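Local atomic coordinates of glycosyltransferase (Streptomyces halstedii, PDB entry 3WAD), a protein that belongs to the GT-B glycosyltransferases, built from two Rossmann-like domains that face each other across a cleft. Residues Leu206-Pro211 with Met224-Phe229; Phe152-Trp157 with Leu343-Tyr348; Gly333-Ile338 with Ser384-Ala389; Met1-Thr6 with Pro124-Trp129. All blocks are in the same frame, centred on the assembly; numbering follows the deposited sequence.

Contact 1. Residues Leu206-Pro211 with Met224-Phe229; sequences LAVAPP and MRHLPF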
loop_
_atom_site.group_PDB
_atom_site.type_symbol
_atom_site.label_atom_id
_atom_site.label_comp_id
_atom_site.label_asym_id
_atom_site.label_seq_id
_atom_site.Cartn_x
_atom_site.Cartn_y
_atom_site.Cartn_z
ATOM N N LEU B 206 -10.280 16.092 8.593
ATOM C CA LEU B 206 -10.270 14.683 9.034
ATOM C C LEU B 206 -9.268 14.627 10.180
ATOM O O LEU B 206 -8.101 15.050 10.007
ATOM C CB LEU B 206 -9.827 13.679 7.881
ATOM C CG LEU B 206 -9.596 12.209 8.239
ATOM C CD1 LEU B 206 -10.808 11.442 8.903
ATOM C CD2 LEU B 206 -9.183 11.376 7.053
ATOM N N ALA B 207 -9.695 14.106 11.330
ATOM C CA ALA B 207 -8.822 13.986 12.517
ATOM C C ALA B 207 -8.134 12.643 12.610
ATOM O O ALA B 207 -8.765 11.603 12.278
ATOM C CB ALA B 207 -9.688 14.245 13.797
ATOM N N VAL B 208 -6.878 12.595 13.105
ATOM C CA VAL B 208 -6.265 11.300 13.319
ATOM C C VAL B 208 -6.172 10.945 14.813
ATOM O O VAL B 208 -5.910 9.809 15.168
ATOM C CB VAL B 208 -4.855 11.257 12.701
ATOM C CG1 VAL B 208 -4.930 11.321 11.160
ATOM C CG2 VAL B 208 -3.962 12.383 13.286
ATOM N N ALA B 209 -6.289 11.938 15.667
ATOM C CA ALA B 209 -6.254 11.754 17.118
ATOM C C ALA B 209 -7.729 11.410 17.566
ATOM O O ALA B 209 -8.695 11.944 16.978
ATOM C CB ALA B 209 -5.776 13.062 17.793
ATOM N N PRO B 210 -7.876 10.508 18.561
ATOM C CA PRO B 210 -9.188 10.196 19.186
ATOM C C PRO B 210 -9.877 11.402 19.784
ATOM O O PRO B 210 -9.209 12.313 20.302
ATOM C CB PRO B 210 -8.855 9.191 20.265
ATOM C CG PRO B 210 -7.441 8.641 19.929
ATOM C CD PRO B 210 -6.765 9.732 19.161
ATOM N N PRO B 211 -11.231 11.460 19.626
ATOM C CA PRO B 211 -12.022 12.618 20.041
ATOM C C PRO B 211 -11.748 12.945 21.492
ATOM O O PRO B 211 -11.659 14.095 21.834
ATOM C CB PRO B 211 -13.485 12.126 19.887
ATOM C CG PRO B 211 -13.432 11.261 18.613
ATOM C CD PRO B 211 -12.052 10.484 18.882
ATOM N N MET B 224 -11.733 8.973 13.032
ATOM C CA MET B 224 -11.251 7.799 12.332
ATOM C C MET B 224 -10.409 6.958 13.298
ATOM O O MET B 224 -9.825 7.472 14.228
ATOM C CB MET B 224 -10.503 8.220 11.074
ATOM C CG MET B 224 -9.455 7.279 10.616
ATOM S SD MET B 224 -8.622 7.944 9.214
ATOM C CE MET B 224 -7.719 9.310 9.967
ATOM N N ARG B 225 -10.510 5.649 13.153
ATOM C CA ARG B 225 -9.634 4.710 13.828
ATOM C C ARG B 225 -8.288 4.734 13.045
ATOM O O ARG B 225 -7.985 3.847 12.239
ATOM C CB ARG B 225 -10.261 3.327 13.790
ATOM C CG ARG B 225 -9.525 2.281 14.650
ATOM C CD ARG B 225 -10.249 0.989 14.700
ATOM N NE ARG B 225 -10.308 0.389 13.342
ATOM C CZ ARG B 225 -11.212 -0.490 12.924
ATOM N NH1 ARG B 225 -12.197 -0.874 13.738
ATOM N NH2 ARG B 225 -11.159 -0.964 11.678
ATOM N N HIS B 226 -7.469 5.727 13.363
ATOM C CA HIS B 226 -6.228 6.003 12.663
ATOM C C HIS B 226 -5.296 4.832 12.640
ATOM O O HIS B 226 -4.912 4.305 13.661
ATOM C CB HIS B 226 -5.547 7.248 13.277
ATOM C CG HIS B 226 -4.325 7.695 12.545
ATOM N ND1 HIS B 226 -4.270 7.784 11.164
ATOM C CD2 HIS B 226 -3.094 8.049 13.008
ATOM C CE1 HIS B 226 -3.074 8.236 10.814
ATOM N NE2 HIS B 226 -2.342 8.391 11.911
ATOM N N LEU B 227 -4.935 4.423 11.442
ATOM C CA LEU B 227 -3.962 3.331 11.307
ATOM C C LEU B 227 -2.485 3.961 11.180
ATOM O O LEU B 227 -2.236 4.809 10.304
ATOM C CB LEU B 227 -4.346 2.343 10.183
ATOM C CG LEU B 227 -3.737 0.930 10.221
ATOM C CD1 LEU B 227 -4.348 0.149 9.098
ATOM C CD2 LEU B 227 -2.212 1.085 9.873
ATOM N N PRO B 228 -1.584 3.638 12.158
ATOM C CA PRO B 228 -0.186 4.134 12.190
ATOM C C PRO B 228 0.638 3.364 11.219
ATOM O O PRO B 228 0.877 2.191 11.422
ATOM C CB PRO B 228 0.279 3.853 13.622
ATOM C CG PRO B 228 -0.650 2.960 14.245
ATOM C CD PRO B 228 -1.897 2.782 13.308
ATOM N N PHE B 229 0.961 3.969 10.082
ATOM C CA PHE B 229 1.785 3.268 9.085
ATOM C C PHE B 229 3.233 3.449 9.544
ATOM O O PHE B 229 3.732 4.605 9.610
ATOM C CB PHE B 229 1.613 3.863 7.667
ATOM C CG PHE B 229 2.520 3.219 6.614
ATOM C CD1 PHE B 229 2.474 1.863 6.403
ATOM C CD2 PHE B 229 3.377 3.997 5.833
ATOM C CE1 PHE B 229 3.279 1.249 5.446
ATOM C CE2 PHE B 229 4.204 3.407 4.874
ATOM C CZ PHE B 229 4.155 1.996 4.681
HETATM O O HOH W 1 -7.695 7.824 15.984
HETATM O O HOH W 2 -10.135 10.567 15.075
#

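Contact 2. Residues Phe152-Trp157 with Leu343-Tyr348; sequences FGLDQW and LWDEGY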
loop_
_atom_site.group_PDB
_atom_site.type_symbol
_atom_site.label_atom_id
_atom_site.label_comp_id
_atom_site.label_asym_id
_atom_site.label_seq_id
_atom_site.Cartn_x
_atom_site.Cartn_y
_atom_site.Cartn_z
ATOM N N PHE B 152 -2.550 15.590 11.423
ATOM C CA PHE B 152 -1.446 14.636 11.628
ATOM C C PHE B 152 -1.133 14.602 13.152
ATOM O O PHE B 152 -0.188 13.937 13.615
ATOM C CB PHE B 152 -0.235 15.100 10.743
ATOM C CG PHE B 152 0.254 16.464 11.106
ATOM C CD1 PHE B 152 1.096 16.623 12.237
ATOM C CD2 PHE B 152 -0.163 17.573 10.398
ATOM C CE1 PHE B 152 1.488 17.915 12.620
ATOM C CE2 PHE B 152 0.186 18.793 10.758
ATOM C CZ PHE B 152 1.028 18.990 11.880
ATOM N N GLY B 153 -1.961 15.287 13.945
ATOM C CA GLY B 153 -1.923 15.216 15.438
ATOM C C GLY B 153 -3.118 16.077 15.820
ATOM O O GLY B 153 -4.079 16.198 15.049
ATOM N N LEU B 154 -3.052 16.749 16.960
ATOM C CA LEU B 154 -4.051 17.764 17.270
ATOM C C LEU B 154 -4.084 18.996 16.364
ATOM O O LEU B 154 -3.113 19.348 15.689
ATOM C CB LEU B 154 -3.910 18.200 18.747
ATOM C CG LEU B 154 -3.820 17.156 19.872
ATOM C CD1 LEU B 154 -3.829 17.900 21.265
ATOM C CD2 LEU B 154 -4.873 16.059 19.870
ATOM N N ASP B 155 -5.235 19.644 16.312
ATOM C CA ASP B 155 -5.430 20.759 15.403
ATOM C C ASP B 155 -5.019 22.099 16.047
ATOM O O ASP B 155 -5.878 22.934 16.333
ATOM C CB ASP B 155 -6.886 20.786 14.929
ATOM C CG ASP B 155 -7.103 21.730 13.774
ATOM O OD1 ASP B 155 -6.140 22.294 13.138
ATOM O OD2 ASP B 155 -8.294 21.894 13.472
ATOM N N GLN B 156 -3.706 22.284 16.277
ATOM C CA GLN B 156 -3.192 23.516 16.847
ATOM C C GLN B 156 -3.634 24.688 16.004
ATOM O O GLN B 156 -3.956 25.775 16.514
ATOM C CB GLN B 156 -1.651 23.491 16.866
ATOM C CG GLN B 156 -1.023 22.448 17.770
ATOM C CD GLN B 156 -1.262 22.650 19.279
ATOM O OE1 GLN B 156 -2.104 23.451 19.706
ATOM N NE2 GLN B 156 -0.456 21.916 20.103
ATOM N N TRP B 157 -3.598 24.504 14.677
ATOM C CA TRP B 157 -3.822 25.630 13.785
ATOM C C TRP B 157 -5.285 26.017 13.864
ATOM O O TRP B 157 -5.588 27.210 13.889
ATOM C CB TRP B 157 -3.487 25.201 12.344
ATOM C CG TRP B 157 -3.421 26.281 11.275
ATOM C CD1 TRP B 157 -4.318 26.480 10.245
ATOM C CD2 TRP B 157 -2.352 27.234 11.066
ATOM N NE1 TRP B 157 -3.878 27.512 9.432
ATOM C CE2 TRP B 157 -2.685 27.992 9.912
ATOM C CE3 TRP B 157 -1.210 27.579 11.797
ATOM C CZ2 TRP B 157 -1.858 29.018 9.410
ATOM C CZ3 TRP B 157 -0.354 28.598 11.299
ATOM C CH2 TRP B 157 -0.698 29.312 10.103
ATOM N N LEU B 343 7.597 19.487 19.322
ATOM C CA LEU B 343 7.465 19.794 17.895
ATOM C C LEU B 343 6.019 20.146 17.502
ATOM O O LEU B 343 5.821 20.880 16.559
ATOM C CB LEU B 343 7.922 18.637 17.025
ATOM C CG LEU B 343 9.410 18.498 16.692
ATOM C CD1 LEU B 343 10.171 18.519 17.940
ATOM C CD2 LEU B 343 9.644 17.192 15.917
ATOM N N TRP B 344 5.027 19.617 18.193
ATOM C CA TRP B 344 3.637 19.848 17.735
ATOM C C TRP B 344 2.633 19.883 18.886
ATOM O O TRP B 344 2.088 20.939 19.214
ATOM C CB TRP B 344 3.237 18.823 16.638
ATOM C CG TRP B 344 1.930 19.187 16.072
ATOM C CD1 TRP B 344 0.750 18.523 16.268
ATOM C CD2 TRP B 344 1.635 20.346 15.245
ATOM N NE1 TRP B 344 -0.291 19.207 15.611
ATOM C CE2 TRP B 344 0.244 20.352 15.019
ATOM C CE3 TRP B 344 2.421 21.421 14.746
ATOM C CZ2 TRP B 344 -0.367 21.334 14.279
ATOM C CZ3 TRP B 344 1.832 22.391 13.988
ATOM C CH2 TRP B 344 0.423 22.350 13.754
ATOM N N ASP B 345 2.412 18.740 19.510
ATOM C CA ASP B 345 1.347 18.577 20.514
ATOM C C ASP B 345 1.735 17.598 21.594
ATOM O O ASP B 345 0.869 17.160 22.363
ATOM C CB ASP B 345 0.060 18.027 19.863
ATOM C CG ASP B 345 0.302 16.703 19.143
ATOM O OD1 ASP B 345 -0.636 16.169 18.497
ATOM O OD2 ASP B 345 1.446 16.188 19.255
ATOM N N GLU B 346 3.011 17.227 21.653
ATOM C CA GLU B 346 3.385 16.111 22.483
ATOM C C GLU B 346 3.141 16.382 23.972
ATOM O O GLU B 346 2.756 15.461 24.713
ATOM C CB GLU B 346 4.861 15.736 22.253
ATOM C CG GLU B 346 5.184 15.392 20.850
ATOM C CD GLU B 346 5.768 16.586 20.134
ATOM O OE1 GLU B 346 5.247 17.724 20.191
ATOM O OE2 GLU B 346 6.821 16.387 19.534
ATOM N N GLY B 347 3.367 17.608 24.421
ATOM C CA GLY B 347 3.227 17.978 25.855
ATOM C C GLY B 347 1.771 17.812 26.286
ATOM O O GLY B 347 1.439 17.176 27.293
ATOM N N TYR B 348 0.892 18.326 25.451
ATOM C CA TYR B 348 -0.504 18.440 25.768
ATOM C C TYR B 348 -1.160 17.073 25.691
ATOM O O TYR B 348 -1.929 16.711 26.572
ATOM C CB TYR B 348 -1.166 19.445 24.836
ATOM C CG TYR B 348 -2.664 19.534 25.064
ATOM C CD1 TYR B 348 -3.187 20.605 25.751
ATOM C CD2 TYR B 348 -3.538 18.543 24.578
ATOM C CE1 TYR B 348 -4.533 20.731 25.927
ATOM C CE2 TYR B 348 -4.882 18.649 24.742
ATOM C CZ TYR B 348 -5.367 19.738 25.448
ATOM O OH TYR B 348 -6.686 19.897 25.626
#

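Contact 3. Residues Gly333-Ile338 with Ser384-Ala389; sequences GVPQLI and SFKAAA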
loop_
_atom_site.group_PDB
_atom_site.type_symbol
_atom_site.label_atom_id
_atom_site.label_comp_id
_atom_site.label_asym_id
_atom_site.label_seq_id
_atom_site.Cartn_x
_atom_site.Cartn_y
_atom_site.Cartn_z
ATOM N N GLY B 333 -2.639 -1.090 23.002
ATOM C CA GLY B 333 -3.055 -1.060 24.452
ATOM C C GLY B 333 -1.843 -1.065 25.404
ATOM O O GLY B 333 -1.791 -1.816 26.404
ATOM N N VAL B 334 -0.826 -0.258 25.090
ATOM C CA VAL B 334 0.458 -0.415 25.783
ATOM C C VAL B 334 0.692 0.843 26.616
ATOM O O VAL B 334 0.627 1.939 26.087
ATOM C CB VAL B 334 1.666 -0.687 24.773
ATOM C CG1 VAL B 334 3.007 -0.828 25.507
ATOM C CG2 VAL B 334 1.423 -1.984 23.930
ATOM N N PRO B 335 0.974 0.687 27.919
ATOM C CA PRO B 335 1.301 1.861 28.729
ATOM C C PRO B 335 2.539 2.590 28.218
ATOM O O PRO B 335 3.432 1.992 27.611
ATOM C CB PRO B 335 1.597 1.275 30.099
ATOM C CG PRO B 335 0.910 -0.028 30.137
ATOM C CD PRO B 335 1.033 -0.555 28.712
ATOM N N GLN B 336 2.583 3.883 28.499
ATOM C CA GLN B 336 3.560 4.783 27.943
ATOM C C GLN B 336 4.368 5.492 29.031
ATOM O O GLN B 336 3.823 5.899 30.056
ATOM C CB GLN B 336 2.845 5.838 27.078
ATOM C CG GLN B 336 2.194 5.263 25.892
ATOM C CD GLN B 336 1.419 6.318 25.108
ATOM O OE1 GLN B 336 2.001 7.164 24.468
ATOM N NE2 GLN B 336 0.112 6.298 25.213
ATOM N N LEU B 337 5.666 5.668 28.782
ATOM C CA LEU B 337 6.405 6.675 29.489
ATOM C C LEU B 337 6.800 7.703 28.448
ATOM O O LEU B 337 7.476 7.378 27.469
ATOM C CB LEU B 337 7.582 6.028 30.279
ATOM C CG LEU B 337 8.771 6.735 30.921
ATOM C CD1 LEU B 337 8.528 8.141 31.329
ATOM C CD2 LEU B 337 9.503 5.833 32.000
ATOM N N ILE B 338 6.284 8.906 28.623
ATOM C CA ILE B 338 6.398 9.968 27.622
ATOM C C ILE B 338 7.383 10.982 28.113
ATOM O O ILE B 338 7.254 11.477 29.214
ATOM C CB ILE B 338 4.984 10.636 27.303
ATOM C CG1 ILE B 338 3.992 9.570 26.828
ATOM C CG2 ILE B 338 5.108 11.710 26.172
ATOM C CD1 ILE B 338 2.508 9.961 26.927
ATOM N N SER B 384 -2.746 -0.980 37.026
ATOM C CA SER B 384 -3.673 0.053 36.690
ATOM C C SER B 384 -3.355 0.710 35.291
ATOM O O SER B 384 -4.266 0.972 34.490
ATOM C CB SER B 384 -3.680 1.081 37.792
ATOM O OG SER B 384 -2.551 1.915 37.694
ATOM N N PHE B 385 -2.074 0.969 35.028
ATOM C CA PHE B 385 -1.594 1.490 33.738
ATOM C C PHE B 385 -1.976 0.631 32.554
ATOM O O PHE B 385 -2.524 1.136 31.585
ATOM C CB PHE B 385 -0.075 1.739 33.779
ATOM C CG PHE B 385 0.322 2.748 34.810
ATOM C CD1 PHE B 385 0.137 4.098 34.572
ATOM C CD2 PHE B 385 0.824 2.335 36.047
ATOM C CE1 PHE B 385 0.483 4.988 35.480
ATOM C CE2 PHE B 385 1.149 3.234 36.975
ATOM C CZ PHE B 385 1.006 4.564 36.708
ATOM N N LYS B 386 -1.741 -0.669 32.658
ATOM C CA LYS B 386 -2.229 -1.573 31.642
ATOM C C LYS B 386 -3.750 -1.455 31.447
ATOM O O LYS B 386 -4.225 -1.425 30.295
ATOM C CB LYS B 386 -1.795 -3.031 31.919
ATOM C CG LYS B 386 -2.276 -4.066 30.885
ATOM C CD LYS B 386 -1.798 -3.674 29.390
ATOM C CE LYS B 386 -2.056 -4.797 28.328
ATOM N NZ LYS B 386 -1.407 -4.443 27.000
ATOM N N ALA B 387 -4.536 -1.429 32.531
ATOM C CA ALA B 387 -6.016 -1.376 32.404
ATOM C C ALA B 387 -6.461 -0.096 31.663
ATOM O O ALA B 387 -7.269 -0.124 30.738
ATOM C CB ALA B 387 -6.701 -1.456 33.810
ATOM N N ALA B 388 -5.915 1.030 32.082
ATOM C CA ALA B 388 -6.194 2.297 31.453
ATOM C C ALA B 388 -5.784 2.298 29.928
ATOM O O ALA B 388 -6.528 2.809 29.071
ATOM C CB ALA B 388 -5.459 3.370 32.195
ATOM N N ALA B 389 -4.635 1.690 29.608
ATOM C CA ALA B 389 -4.148 1.599 28.214
ATOM C C ALA B 389 -5.120 0.749 27.384
ATOM O O ALA B 389 -5.427 1.030 26.201
ATOM C CB ALA B 389 -2.738 0.991 28.173
#

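Contact 4. Residues Met1-Thr6 with Pro124-Trp129; sequences MRVLMT and PDLVIW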
loop_
_atom_site.group_PDB
_atom_site.type_symbol
_atom_site.label_atom_id
_atom_site.label_comp_id
_atom_site.label_asym_id
_atom_site.label_seq_id
_atom_site.Cartn_x
_atom_site.Cartn_y
_atom_site.Cartn_z
ATOM N N MET B 1 -14.013 7.400 -8.040
ATOM C CA MET B 1 -13.765 8.847 -8.124
ATOM C C MET B 1 -12.258 9.033 -8.101
ATOM O O MET B 1 -11.521 8.137 -7.769
ATOM C CB MET B 1 -14.399 9.552 -6.905
ATOM C CG MET B 1 -13.933 8.988 -5.525
ATOM S SD MET B 1 -14.652 9.859 -4.094
ATOM C CE MET B 1 -14.688 11.349 -4.910
ATOM N N ARG B 2 -11.832 10.199 -8.497
ATOM C CA ARG B 2 -10.432 10.529 -8.591
ATOM C C ARG B 2 -10.111 11.367 -7.307
ATOM O O ARG B 2 -10.817 12.384 -7.040
ATOM C CB ARG B 2 -10.205 11.376 -9.820
ATOM C CG ARG B 2 -10.768 10.699 -11.125
ATOM C CD ARG B 2 -9.761 10.578 -12.218
ATOM N NE ARG B 2 -9.859 11.539 -13.305
ATOM C CZ ARG B 2 -9.490 11.325 -14.592
ATOM N NH1 ARG B 2 -9.008 10.158 -15.031
ATOM N NH2 ARG B 2 -9.605 12.292 -15.468
ATOM N N VAL B 3 -9.115 10.908 -6.518
ATOM C CA VAL B 3 -8.718 11.647 -5.304
ATOM C C VAL B 3 -7.310 12.151 -5.467
ATOM O O VAL B 3 -6.367 11.382 -5.648
ATOM C CB VAL B 3 -8.761 10.750 -4.106
ATOM C CG1 VAL B 3 -8.489 11.596 -2.736
ATOM C CG2 VAL B 3 -10.064 9.978 -4.055
ATOM N N LEU B 4 -7.150 13.438 -5.414
ATOM C CA LEU B 4 -5.835 14.006 -5.430
ATOM C C LEU B 4 -5.401 14.291 -3.959
ATOM O O LEU B 4 -5.921 15.184 -3.304
ATOM C CB LEU B 4 -5.817 15.261 -6.319
ATOM C CG LEU B 4 -4.560 16.089 -6.405
ATOM C CD1 LEU B 4 -3.387 15.198 -6.960
ATOM C CD2 LEU B 4 -4.701 17.398 -7.217
ATOM N N MET B 5 -4.435 13.536 -3.470
ATOM C CA MET B 5 -3.882 13.757 -2.118
ATOM C C MET B 5 -2.569 14.454 -2.217
ATOM O O MET B 5 -1.779 14.141 -3.122
ATOM C CB MET B 5 -3.669 12.438 -1.435
ATOM C CG MET B 5 -4.983 11.597 -1.457
ATOM S SD MET B 5 -4.867 10.049 -0.510
ATOM C CE MET B 5 -4.678 10.622 1.205
ATOM N N THR B 6 -2.331 15.442 -1.345
ATOM C CA THR B 6 -1.106 16.163 -1.495
ATOM C C THR B 6 -0.445 16.297 -0.098
ATOM O O THR B 6 -1.123 16.487 0.899
ATOM C CB THR B 6 -1.298 17.440 -2.254
ATOM O OG1 THR B 6 -0.028 18.101 -2.433
ATOM C CG2 THR B 6 -2.317 18.381 -1.544
ATOM N N PRO B 124 -9.733 16.126 -10.274
ATOM C CA PRO B 124 -10.132 15.234 -9.213
ATOM C C PRO B 124 -11.541 15.468 -8.626
ATOM O O PRO B 124 -11.967 16.577 -8.587
ATOM C CB PRO B 124 -9.094 15.541 -8.131
ATOM C CG PRO B 124 -8.798 16.874 -8.284
ATOM C CD PRO B 124 -8.763 17.109 -9.803
ATOM N N ASP B 125 -12.217 14.463 -8.094
ATOM C CA ASP B 125 -13.494 14.707 -7.411
ATOM C C ASP B 125 -13.392 15.063 -5.935
ATOM O O ASP B 125 -14.414 15.503 -5.319
ATOM C CB ASP B 125 -14.356 13.468 -7.503
ATOM C CG ASP B 125 -14.578 13.060 -8.984
ATOM O OD1 ASP B 125 -15.213 13.872 -9.713
ATOM O OD2 ASP B 125 -13.972 12.050 -9.451
ATOM N N LEU B 126 -12.211 14.780 -5.348
ATOM C CA LEU B 126 -11.901 15.078 -3.898
ATOM C C LEU B 126 -10.382 15.436 -3.816
ATOM O O LEU B 126 -9.553 14.745 -4.477
ATOM C CB LEU B 126 -12.302 13.862 -3.063
ATOM C CG LEU B 126 -12.221 13.945 -1.507
ATOM C CD1 LEU B 126 -13.240 14.984 -0.991
ATOM C CD2 LEU B 126 -12.425 12.620 -0.924
ATOM N N VAL B 127 -10.025 16.599 -3.223
ATOM C CA VAL B 127 -8.629 16.845 -2.777
ATOM C C VAL B 127 -8.503 16.575 -1.251
ATOM O O VAL B 127 -9.373 17.030 -0.429
ATOM C CB VAL B 127 -8.104 18.201 -3.229
ATOM C CG1 VAL B 127 -6.606 18.529 -2.657
ATOM C CG2 VAL B 127 -8.168 18.289 -4.806
ATOM N N ILE B 128 -7.495 15.768 -0.868
ATOM C CA ILE B 128 -7.179 15.502 0.602
ATOM C C ILE B 128 -5.772 16.046 0.824
ATOM O O ILE B 128 -4.820 15.584 0.186
ATOM C CB ILE B 128 -7.218 14.045 1.004
ATOM C CG1 ILE B 128 -8.615 13.403 0.643
ATOM C CG2 ILE B 128 -6.860 13.859 2.537
ATOM C CD1 ILE B 128 -8.675 11.955 0.878
ATOM N N TRP B 129 -5.653 17.088 1.641
ATOM C CA TRP B 129 -4.333 17.712 1.806
ATOM C C TRP B 129 -3.884 17.564 3.258
ATOM O O TRP B 129 -4.599 17.925 4.195
ATOM C CB TRP B 129 -4.306 19.143 1.425
ATOM C CG TRP B 129 -5.464 20.066 1.919
ATOM C CD1 TRP B 129 -6.844 20.041 1.533
ATOM C CD2 TRP B 129 -5.344 21.141 2.871
ATOM N NE1 TRP B 129 -7.509 21.094 2.146
ATOM C CE2 TRP B 129 -6.635 21.760 2.982
ATOM C CE3 TRP B 129 -4.244 21.725 3.543
ATOM C CZ2 TRP B 129 -6.853 22.895 3.785
ATOM C CZ3 TRP B 129 -4.464 22.840 4.333
ATOM C CH2 TRP B 129 -5.780 23.428 4.443
#

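Contact 1. Residues Leu206-Pro211 with Met224-Phe229
Leu206, the last residue of strand 204-206, meets the side chain of Met224 at about a right angle: its CD1 lies 3.9 Å from Met224 CB, and CD2 lies equally near the thioether methyl CE. That methyl is the hub of the contact. The bend at the end of the Met224 chain (chi3 70°) turns CE back to the carbonyl of Ala207, 3.4 Å from its O, and to Val208 CG1. Val208 then packs alongside His226, the two side chains pointing the same way. Its CB sits over the centre of the imidazole, 3.6 Å from the ring centroid and only 10° off the normal, a CH-pi contact, while CG1 reaches out over ND1 and CE1. In the GT-B fold the two chain pieces are loops following neighbouring parallel strands, 204-206 and 221-222, at the end of the N-terminal sheet; Leu206, Val208 and Met224 all rest on Met150 of the adjoining strand 147-150. The backbones are joined through water. Water 1 donates to both Val208 O and Met224 O, at 2.8 Å each, and so bridges the two carbonyls. Ala209 O lies 2.8 Å from water 2 and can accept from it, though that water has other acceptors in reach; water 2 accepts from Met224 N at 3.0 Å. Helix 323-332 puts Thr327 against His226, whose carbonyl is hydrogen-bonded to the hydroxyl of Tyr396.

Contact 2. Residues Phe152-Trp157 with Leu343-Tyr348
The indole of Trp344 is sandwiched between Phe152 and Gln156. On one face Phe152 brings in the far end of its ring, CZ 3.5 Å from Trp344 CE2, with the two ring planes inclined at 49°. On the opposite face Gln156 CG makes a CH-pi contact with the six-membered ring, 4.0 Å from its centroid. At the edge, NE1 of Trp344 donates to Leu154 O at 2.8 Å, close to the ring plane, a bond that, with the two covered faces, would restrain the rotation of the indole. Gln156, bent at chi2 (-66°), folds along the indole until its NE2 donates to Trp344 O at 2.9 Å; its OE1 is held by Arg159. Asp345 reaches across with OD1 to accept from Leu154 N, 2.9 Å away and nearly straight at 167°, on the anti side of the carboxylate; the same oxygen is in a salt bridge with Arg326. Leu154 CD1 ends 3.4 Å from Tyr348 CD2. The contact joins the two halves of the GT-B fold, bringing the start of helix 156-168 in the N-terminal half to the start of helix 346-355 in the C-terminal half, while Tyr103 of helix 89-106 packs against Trp344.

Contact 3. Residues Gly333-Ile338 with Ser384-Ala389
A Schellman motif closes helix 323-332 at Gly333, and the carbonyl of this glycine is where helix 384-397 takes hold. Lys386 NZ donates to Gly333 O at 2.7 Å, approaching from above the carbonyl plane, 39° out of it, and not along a lone pair. The lysine chain starts out with CG opposite the backbone N (chi1 180°), then bends at chi2 (56°), which swings the ammonium back toward the glycine, and its CD and CE pass beside the same oxygen. The methyl of Ala389, one helical turn further on, points toward the turn, with CB 3.5 Å from Gly333 O and 3.7 Å from Pro335 N. Within the C-terminal Rossmann-like domain, this turn links helix 323-332 to strand 336-338 of the parallel sheet, so the helix of the second segment packs over a helix-to-strand connection. Pro335 packs against the helix between Phe385 and Ala389. Its CG sits over the helix backbone, 3.7 Å from Lys386 N; CB meets Phe385 CB at 4.1 Å, and CD faces the Ala389 methyl. The Phe385 ring itself leads away from the proline, to Arg378 and Leu379 of helix 369-381 and to Leu360 of strand 359-361.

Contact 4. Residues Met1-Thr6 with Pro124-Trp129
Strands 2-6 and 126-129 run parallel, 4.7 Å apart at closest approach and at 20° to each other, paired from Val3 with Leu126 through Thr6 with Trp129. Their bonds alternate in the parallel manner: Leu4 N donates to Leu126 O at 2.9 Å, Ile128 N to Leu4 O, and Thr6 N to Ile128 O. At the start of the pair Arg2 O accepts twice, from Asp125 N at 2.7 Å and from Leu126 N at 3.2 Å. Asp125 returns the grip with its side chain: OD2 accepts from Arg2 N through its anti lone pair, 3.0 Å away and almost straight at 170°. A bend at chi3 (-33°) lays the thioether methyl of Met1 on the methylene of Asp125, CE 3.4 Å from CB, where it also touches Leu126 CB. On the face with Val3 and Met5, Val3 CG1 touches Ile128 CD1 at 3.6 Å, while Met5 lies alongside Ile128, the two side chains pointing the same way. On the other face Leu4 CB packs on Pro124 CB, and Thr6 CG2 meets Trp129 CB at 3.7 Å. The Trp129 indole turns away, to His147. These are central strands of the N-terminal Rossmann-like sheet, flanked by strand 30-35 beside Met1-Thr6 and by strand 147-150 beside 126-129; helix 109-122 packs on Leu4 and Thr6, helix 402-415 on Met1 and Leu126.

How the contacts relate
Contacts 1 and 2 are the pair that touch: their centres are 13 Å apart, and Val208 CG2 of contact 1 comes within 3.6 Å of Gly153 N in contact 2, with Ala209 CB on Leu154 CD2 next to it. Contact 2 bridges the two domains, and along the chain contact 1 falls between its two segments. Contact 4 lies in the middle of the N-terminal sheet, its centre about 19 Å from that of contact 1. Contact 3 belongs to the C-terminal domain; strand 336-338 leads on to helix 346-355 of contact 2, about 21 Å away between centres. Contacts 3 and 4 lie on opposite sides of the chain's centre, about 37 Å apart between centres.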